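Local structure of Exo-beta-1,3-glucanase (Streptomyces sp. SirexAA-E, 4PEY) at residues 145-148 and 152-155; 95-98 and 103-106; 167-172 and 190-195. The protein hydrolyses laminarin and laminarioligosaccharides as an exo-beta-1,3-glucanase of glycoside hydrolase family 55, releasing glucose and laminaribiose. The protein carries 1 engineered substitution. One frame throughout, in Å; residues are numbered along the deposited sequence.

How the contacts relate
Three contacts follow one another along the chain, none nested in or crossing another. Contact 2 comes first, drawing together the ends of a loop between strands 87-94 and 110-113. Contact 1 does the same between strands 138-144 and 157-159, and contact 3 reaches further, joining the end of strand 162-168 and its following turn to strand 191-198. Side by side in space, contacts 2 and 1 are joined through W152 O with A104 N and D148 N with D96 OD1. Contact 1 meets contact 3 where Q172 bonds L145 O and G155 N. Contacts 2 and 3, with centres about 17 Å apart, do not touch, and contact 1, which touches both, lies between them.

Contact 1 of 3, residues 145-148 and 152-155; sequences LAPD and WASG. With BGC (beta-D-glucopyranose), chain B; BGC (beta-D-glucopyranose), chain C.
P147 and A153 make a small apolar contact between the two limbs of the loop that links strands 138-144 and 157-159, on the side of the fold that carries bound glucan. CD of the P147 ring lies 4.1 Å from CB of A153, both side chains starting out toward the opposite limb, and CG of P147 looks onto the carbonyl O of W152 at 4.2 Å. The W152 side chain sets out away from the 145-148 limb, and its indole meets the ligand. With CG beside the backbone N and anti to the carbonyl carbon (chi1 -63°), the ring becomes a platform: C3 of the chain B glucose sits over its centre, 3.8 Å from CD2 of W152, in a CH-pi arrangement often seen where proteins bind sugars. The next glucose, chain C, is joined to O3 of the first and passes the indole obliquely, its O6 3.6 Å from CZ3 of W152, while CB of S154 lies 4.0 Å from its O2. W152 is an established substrate-binding residue. Across the two limbs the touch is weak and largely apolar, while the W152 ring, one of several residues that bind substrate, offers the glucose shape and polarisable surface.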
loop_
_atom_site.group_PDB
_atom_site.type_symbol
_atom_site.label_atom_id
_atom_site.label_comp_id
_atom_site.label_asym_id
_atom_site.label_seq_id
_atom_site.Cartn_x
_atom_site.Cartn_y
_atom_site.Cartn_z
ATOM N N LEU A 145 5.665 -4.381 16.105
ATOM C CA LEU A 145 4.685 -3.734 15.237
ATOM C C LEU A 145 3.496 -3.154 15.997
ATOM O O LEU A 145 2.573 -2.604 15.391
ATOM C CB LEU A 145 4.176 -4.726 14.186
ATOM C CG LEU A 145 5.261 -5.423 13.364
ATOM C CD1 LEU A 145 4.620 -6.382 12.358
ATOM C CD2 LEU A 145 6.130 -4.391 12.653
ATOM N N ALA A 146 3.520 -3.262 17.321
ATOM C CA ALA A 146 2.372 -2.857 18.129
ATOM C C ALA A 146 2.648 -1.565 18.895
ATOM O O ALA A 146 3.784 -1.302 19.284
ATOM C CB ALA A 146 1.984 -3.981 19.101
ATOM N N PRO A 147 1.607 -0.752 19.117
ATOM C CA PRO A 147 1.811 0.464 19.908
ATOM C C PRO A 147 2.138 0.113 21.352
ATOM O O PRO A 147 1.800 -0.986 21.807
ATOM C CB PRO A 147 0.461 1.185 19.798
ATOM C CG PRO A 147 -0.528 0.084 19.551
ATOM C CD PRO A 147 0.208 -0.905 18.681
ATOM N N ASP A 148 2.803 1.024 22.054
ATOM C CA ASP A 148 3.059 0.832 23.471
ATOM C C ASP A 148 1.715 0.691 24.169
ATOM O O ASP A 148 0.848 1.555 24.029
ATOM C CB ASP A 148 3.861 2.003 24.038
ATOM C CG ASP A 148 4.441 1.710 25.402
ATOM O OD1 ASP A 148 4.379 0.547 25.852
ATOM O OD2 ASP A 148 4.977 2.650 26.021
ATOM N N TRP A 152 -5.120 -1.137 19.671
ATOM C CA TRP A 152 -5.570 -1.564 18.352
ATOM C C TRP A 152 -4.601 -1.183 17.231
ATOM O O TRP A 152 -4.037 -0.086 17.223
ATOM C CB TRP A 152 -6.937 -0.965 18.041
ATOM C CG TRP A 152 -8.055 -1.393 18.946
ATOM C CD1 TRP A 152 -8.001 -2.293 19.981
ATOM C CD2 TRP A 152 -9.401 -0.929 18.887
ATOM N NE1 TRP A 152 -9.244 -2.410 20.566
ATOM C CE2 TRP A 152 -10.120 -1.584 19.910
ATOM C CE3 TRP A 152 -10.075 -0.019 18.064
ATOM C CZ2 TRP A 152 -11.475 -1.356 20.131
ATOM C CZ3 TRP A 152 -11.421 0.206 18.284
ATOM C CH2 TRP A 152 -12.106 -0.459 19.309
ATOM N N ALA A 153 -4.432 -2.080 16.268
ATOM C CA ALA A 153 -3.541 -1.817 15.142
ATOM C C ALA A 153 -3.965 -2.630 13.929
ATOM O O ALA A 153 -4.357 -3.793 14.068
ATOM C CB ALA A 153 -2.090 -2.123 15.524
ATOM N N SER A 154 -3.865 -2.023 12.744
ATOM C CA SER A 154 -4.349 -2.646 11.511
ATOM C C SER A 154 -3.419 -2.413 10.307
ATOM O O SER A 154 -3.811 -1.794 9.311
ATOM C CB SER A 154 -5.763 -2.132 11.205
ATOM O OG SER A 154 -6.300 -2.687 10.013
ATOM N N GLY A 155 -2.187 -2.917 10.402
ATOM C CA GLY A 155 -1.227 -2.844 9.306
ATOM C C GLY A 155 -1.426 -4.004 8.339
ATOM O O GLY A 155 -2.503 -4.599 8.310
HETATM C C2 BGC B . -9.519 -4.731 16.667
HETATM C C3 BGC B . -10.638 -3.699 16.573
HETATM C C4 BGC B . -11.949 -4.289 17.073
HETATM C C5 BGC B . -11.725 -4.855 18.470
HETATM C C6 BGC B . -13.002 -5.468 19.027
HETATM C C1 BGC B . -9.461 -5.340 18.065
HETATM O O1 BGC B . -8.523 -6.396 18.067
HETATM O O2 BGC B . -8.284 -4.130 16.348
HETATM O O3 BGC B . -10.754 -3.311 15.149
HETATM O O4 BGC B . -12.946 -3.286 17.103
HETATM O O5 BGC B . -10.735 -5.853 18.395
HETATM O O6 BGC B . -12.765 -5.862 20.367
HETATM C C2 BGC C . -10.542 -1.752 13.376
HETATM C C3 BGC C . -10.963 -0.388 12.845
HETATM C C4 BGC C . -12.438 -0.157 13.133
HETATM C C5 BGC C . -12.699 -0.350 14.617
HETATM C C6 BGC C . -14.173 -0.125 14.929
HETATM C C1 BGC C . -10.967 -1.953 14.825
HETATM O O2 BGC C . -9.135 -1.845 13.308
HETATM O O3 BGC C . -10.707 -0.451 11.425
HETATM O O4 BGC C . -12.794 1.145 12.706
HETATM O O5 BGC C . -12.347 -1.674 14.978
HETATM O O6 BGC C . -14.379 -0.247 16.321
#

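Contact 2 of 3, residues 95-98 and 103-106; sequences VDAG and NATQ. With BGC (beta-D-glucopyranose), chain D; BGC (beta-D-glucopyranose), chain E.
A97 lays its methyl group over N103 O and against A104: CB of A97 is 3.5 Å from O of N103 and 3.8 Å from CA of A104. The principle at work is division of labour, for one residue earlier the side chain starts off the other way, toward sugar. D96 has CG anti to its own backbone N (chi1 -158°), and its OD2 accepts two hydroxyls, O2 of the chain E glucose at 2.6 Å and O2 of the chain D glucose at 2.9 Å, so one oxygen grips neighbouring units of a beta-1,3-linked chain. The other oxygen, OD1, takes the N-H of A97 at 2.8 Å, met from above the carboxylate plane, and that of D148 as a second donor, which together help to fix the rotation of the group; R125 adds only a long, weak ion pair. With an alanine here, both O2 hydroxyls would probably lose their shared acceptor and the N-H groups of A97 and D148 their carboxylate partner. G98 nears the same glycan, its CA 3.3 Å from O5 of the chain D glucose, where a side chain would run into the sugar. Across the contact N103 forms an Asx turn, its OD1 receiving the N-H of T105 at 2.9 Å in the carbonyl plane and the T105 hydroxyl OG1 at 2.6 Å, tilted from it. The whole loop leaves strand 87-94 and leads into strand 110-113, with V95 bonded through its backbone to R125 and A127 on the next coil.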
loop_
_atom_site.group_PDB
_atom_site.type_symbol
_atom_site.label_atom_id
_atom_site.label_comp_id
_atom_site.label_asym_id
_atom_site.label_seq_id
_atom_site.Cartn_x
_atom_site.Cartn_y
_atom_site.Cartn_z
ATOM N N VAL A 95 7.411 4.600 14.935
ATOM C CA VAL A 95 6.017 5.024 14.917
ATOM C C VAL A 95 5.305 4.439 16.138
ATOM O O VAL A 95 5.359 3.226 16.384
ATOM C CB VAL A 95 5.284 4.599 13.623
ATOM C CG1 VAL A 95 3.812 4.990 13.686
ATOM C CG2 VAL A 95 5.934 5.233 12.395
ATOM N N ASP A 96 4.663 5.310 16.914
ATOM C CA ASP A 96 3.876 4.892 18.075
ATOM C C ASP A 96 2.536 5.624 17.992
ATOM O O ASP A 96 2.280 6.354 17.025
ATOM C CB ASP A 96 4.616 5.185 19.392
ATOM C CG ASP A 96 4.134 4.318 20.570
ATOM O OD1 ASP A 96 3.115 3.597 20.461
ATOM O OD2 ASP A 96 4.777 4.384 21.638
ATOM N N ALA A 97 1.673 5.429 18.981
ATOM C CA ALA A 97 0.312 5.935 18.877
ATOM C C ALA A 97 -0.095 6.871 20.020
ATOM O O ALA A 97 -1.271 6.950 20.374
ATOM C CB ALA A 97 -0.659 4.763 18.783
ATOM N N GLY A 98 0.871 7.600 20.574
ATOM C CA GLY A 98 0.595 8.502 21.684
ATOM C C GLY A 98 -0.480 9.537 21.380
ATOM O O GLY A 98 -1.310 9.850 22.235
ATOM N N ASN A 103 -4.106 3.989 20.409
ATOM C CA ASN A 103 -4.828 3.380 19.293
ATOM C C ASN A 103 -4.044 3.671 18.014
ATOM O O ASN A 103 -3.920 4.825 17.630
ATOM C CB ASN A 103 -6.253 3.953 19.229
ATOM C CG ASN A 103 -7.109 3.342 18.121
ATOM O OD1 ASN A 103 -6.603 2.858 17.111
ATOM N ND2 ASN A 103 -8.428 3.395 18.305
ATOM N N ALA A 104 -3.509 2.635 17.369
ATOM C CA ALA A 104 -2.663 2.816 16.180
ATOM C C ALA A 104 -3.419 2.723 14.847
ATOM O O ALA A 104 -2.792 2.761 13.780
ATOM C CB ALA A 104 -1.520 1.791 16.187
ATOM N N THR A 105 -4.749 2.629 14.892
ATOM C CA THR A 105 -5.524 2.384 13.674
ATOM C C THR A 105 -5.718 3.601 12.766
ATOM O O THR A 105 -6.405 3.496 11.744
ATOM C CB THR A 105 -6.936 1.806 13.978
ATOM O OG1 THR A 105 -7.701 2.742 14.753
ATOM C CG2 THR A 105 -6.831 0.473 14.706
ATOM N N GLN A 106 -5.128 4.743 13.112
ATOM C CA GLN A 106 -5.109 5.861 12.164
ATOM C C GLN A 106 -3.673 6.291 11.830
ATOM O O GLN A 106 -3.447 7.395 11.332
ATOM C CB GLN A 106 -5.951 7.038 12.696
ATOM C CG GLN A 106 -7.424 6.620 12.814
ATOM C CD GLN A 106 -8.393 7.707 13.233
ATOM O OE1 GLN A 106 -8.078 8.900 13.226
ATOM N NE2 GLN A 106 -9.605 7.289 13.586
HETATM C C2 BGC D . 3.192 6.851 23.895
HETATM C C3 BGC D . 4.319 7.870 23.994
HETATM C C4 BGC D . 3.781 9.300 23.992
HETATM C C5 BGC D . 2.648 9.460 25.002
HETATM C C6 BGC D . 2.050 10.872 24.940
HETATM C C1 BGC D . 2.067 7.138 24.879
HETATM O O1 BGC D . 0.990 6.275 24.553
HETATM O O2 BGC D . 3.721 5.557 24.122
HETATM O O3 BGC D . 5.187 7.665 22.898
HETATM O O4 BGC D . 4.829 10.197 24.304
HETATM O O5 BGC D . 1.640 8.490 24.773
HETATM O O6 BGC D . 1.624 11.183 23.623
HETATM C C2 BGC E . 7.386 6.906 22.169
HETATM C C3 BGC E . 8.884 7.076 22.366
HETATM C C4 BGC E . 9.244 8.555 22.320
HETATM C C5 BGC E . 8.374 9.363 23.279
HETATM C C6 BGC E . 8.641 10.855 23.097
HETATM C C1 BGC E . 6.650 7.732 23.219
HETATM O O2 BGC E . 7.034 5.541 22.265
HETATM O O3 BGC E . 9.568 6.390 21.341
HETATM O O4 BGC E . 10.606 8.726 22.646
HETATM O O5 BGC E . 7.000 9.095 23.062
HETATM O O6 BGC E . 7.856 11.590 24.007
#

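Contact 3 of 3, residues 167-172 and 190-195; sequences VGPYSQ and WNMTFS
Aromatic rings frame the contact of P169 and Q172 with M192 without making it: F194 meets W185 edge-to-face, W190 meets Y497 edge-to-face, and Y170 leans on Y150 with the planes at about 45°. This is packing within a parallel beta-helix, the fold of this family, in which successive coils lay strand beside strand. W190 bonds Q173 through the backbone and strands 174-178 and 191-198 pair directly, while the CA atoms of P169 and M192 are 9.2 Å from each other. A long side chain spans that distance. M192 sets out toward P169 with CG beside its backbone N, then bends at the next bond (chi2 45°) to deliver its terminal methyl. W185, on strand 184-185, touches both P169 and M192.

The receiving surface is shaped by a type II' turn from P169 to Q172, closed by Q172 N to P169 O at 3.1 Å. Y170 supplies the positive phi of 49° that this turn requires of its second residue, and the turn carries the chain out of strand 162-168. From the same strand as M192, N191 and T193 are tied to each other rather than to the turn, the T193 hydroxyl OG1 donating to N191 OD1 at 2.8 Å. The methyl of M192 thus touches both the proline ring and a carbonyl: CE lies 3.6 Å from CB of P169 and 3.2 Å from the backbone O of Q172.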
loop_
_atom_site.group_PDB
_atom_site.type_symbol
_atom_site.label_atom_id
_atom_site.label_comp_id
_atom_site.label_asym_id
_atom_site.label_seq_id
_atom_site.Cartn_x
_atom_site.Cartn_y
_atom_site.Cartn_z
ATOM N N VAL A 167 10.209 -10.541 14.758
ATOM C CA VAL A 167 9.117 -9.610 14.489
ATOM C C VAL A 167 7.953 -9.960 15.404
ATOM O O VAL A 167 7.479 -11.099 15.394
ATOM C CB VAL A 167 8.650 -9.666 13.017
ATOM C CG1 VAL A 167 7.519 -8.667 12.778
ATOM C CG2 VAL A 167 9.823 -9.389 12.091
ATOM N N GLY A 168 7.509 -8.988 16.200
ATOM C CA GLY A 168 6.410 -9.195 17.132
ATOM C C GLY A 168 5.190 -8.369 16.767
ATOM O O GLY A 168 5.165 -7.161 16.987
ATOM N N PRO A 169 4.163 -9.011 16.182
ATOM C CA PRO A 169 2.975 -8.220 15.826
ATOM C C PRO A 169 2.112 -7.849 17.029
ATOM O O PRO A 169 1.472 -6.790 17.004
ATOM C CB PRO A 169 2.206 -9.147 14.877
ATOM C CG PRO A 169 3.250 -10.135 14.362
ATOM C CD PRO A 169 4.167 -10.337 15.541
ATOM N N TYR A 170 2.100 -8.707 18.050
ATOM C CA TYR A 170 1.233 -8.562 19.223
ATOM C C TYR A 170 -0.218 -8.310 18.822
ATOM O O TYR A 170 -0.877 -9.220 18.336
ATOM C CB TYR A 170 1.760 -7.462 20.145
ATOM C CG TYR A 170 3.145 -7.780 20.683
ATOM C CD1 TYR A 170 3.320 -8.690 21.722
ATOM C CD2 TYR A 170 4.276 -7.183 20.145
ATOM C CE1 TYR A 170 4.585 -8.994 22.210
ATOM C CE2 TYR A 170 5.541 -7.481 20.621
ATOM C CZ TYR A 170 5.692 -8.387 21.654
ATOM O OH TYR A 170 6.956 -8.676 22.130
ATOM N N SER A 171 -0.714 -7.086 19.007
ATOM C CA SER A 171 -2.121 -6.785 18.722
ATOM C C SER A 171 -2.488 -6.534 17.249
ATOM O O SER A 171 -3.675 -6.435 16.919
ATOM C CB SER A 171 -2.548 -5.570 19.544
ATOM O OG SER A 171 -1.627 -4.506 19.373
ATOM N N GLN A 172 -1.496 -6.421 16.368
ATOM C CA GLN A 172 -1.771 -6.257 14.941
ATOM C C GLN A 172 -2.748 -7.300 14.420
ATOM O O GLN A 172 -2.517 -8.490 14.581
ATOM C CB GLN A 172 -0.475 -6.344 14.133
ATOM C CG GLN A 172 0.403 -5.101 14.210
ATOM C CD GLN A 172 -0.157 -3.946 13.396
ATOM O OE1 GLN A 172 -1.173 -4.085 12.712
ATOM N NE2 GLN A 172 0.499 -2.800 13.473
ATOM N N TRP A 190 -5.381 -12.393 13.205
ATOM C CA TRP A 190 -6.403 -12.839 12.244
ATOM C C TRP A 190 -5.836 -13.345 10.915
ATOM O O TRP A 190 -6.382 -14.286 10.334
ATOM C CB TRP A 190 -7.403 -11.721 11.928
ATOM C CG TRP A 190 -8.198 -11.228 13.107
ATOM C CD1 TRP A 190 -8.372 -11.845 14.314
ATOM C CD2 TRP A 190 -8.893 -9.983 13.187
ATOM N NE1 TRP A 190 -9.148 -11.061 15.137
ATOM C CE2 TRP A 190 -9.486 -9.914 14.465
ATOM C CE3 TRP A 190 -9.091 -8.930 12.289
ATOM C CZ2 TRP A 190 -10.242 -8.820 14.879
ATOM C CZ3 TRP A 190 -9.845 -7.848 12.696
ATOM C CH2 TRP A 190 -10.413 -7.799 13.983
ATOM N N ASN A 191 -4.763 -12.724 10.425
ATOM C CA ASN A 191 -4.268 -13.055 9.088
ATOM C C ASN A 191 -2.851 -12.567 8.868
ATOM O O ASN A 191 -2.651 -11.435 8.427
ATOM C CB ASN A 191 -5.189 -12.459 8.013
ATOM C CG ASN A 191 -4.638 -12.621 6.594
ATOM O OD1 ASN A 191 -3.834 -13.512 6.321
ATOM N ND2 ASN A 191 -5.061 -11.735 5.692
ATOM N N MET A 192 -1.871 -13.376 9.184
ATOM C CA MET A 192 -0.497 -13.091 8.862
ATOM C C MET A 192 -0.040 -13.902 7.656
ATOM O O MET A 192 -0.002 -15.107 7.695
ATOM C CB MET A 192 0.420 -13.370 10.064
ATOM C CG MET A 192 0.471 -12.324 11.173
ATOM S SD MET A 192 -1.117 -11.621 11.758
ATOM C CE MET A 192 -0.516 -10.353 12.870
ATOM N N THR A 193 0.232 -13.205 6.574
ATOM C CA THR A 193 0.584 -13.839 5.310
ATOM C C THR A 193 2.043 -13.537 4.932
ATOM O O THR A 193 2.546 -12.419 5.143
ATOM C CB THR A 193 -0.384 -13.382 4.179
ATOM O OG1 THR A 193 -1.706 -13.845 4.474
ATOM C CG2 THR A 193 0.032 -13.916 2.809
ATOM N N PHE A 194 2.713 -14.553 4.393
ATOM C CA PHE A 194 4.125 -14.500 4.021
ATOM C C PHE A 194 4.303 -15.064 2.616
ATOM O O PHE A 194 3.765 -16.132 2.316
ATOM C CB PHE A 194 4.976 -15.328 4.993
ATOM C CG PHE A 194 4.687 -15.062 6.447
ATOM C CD1 PHE A 194 3.645 -15.716 7.096
ATOM C CD2 PHE A 194 5.464 -14.166 7.171
ATOM C CE1 PHE A 194 3.375 -15.470 8.434
ATOM C CE2 PHE A 194 5.201 -13.920 8.520
ATOM C CZ PHE A 194 4.157 -14.569 9.151
ATOM N N SER A 195 5.061 -14.388 1.756
ATOM C CA SER A 195 5.525 -15.049 0.528
ATOM C C SER A 195 7.011 -14.761 0.342
ATOM O O SER A 195 7.436 -13.620 0.415
ATOM C CB SER A 195 4.712 -14.626 -0.712
ATOM O OG SER A 195 4.832 -13.244 -1.019
#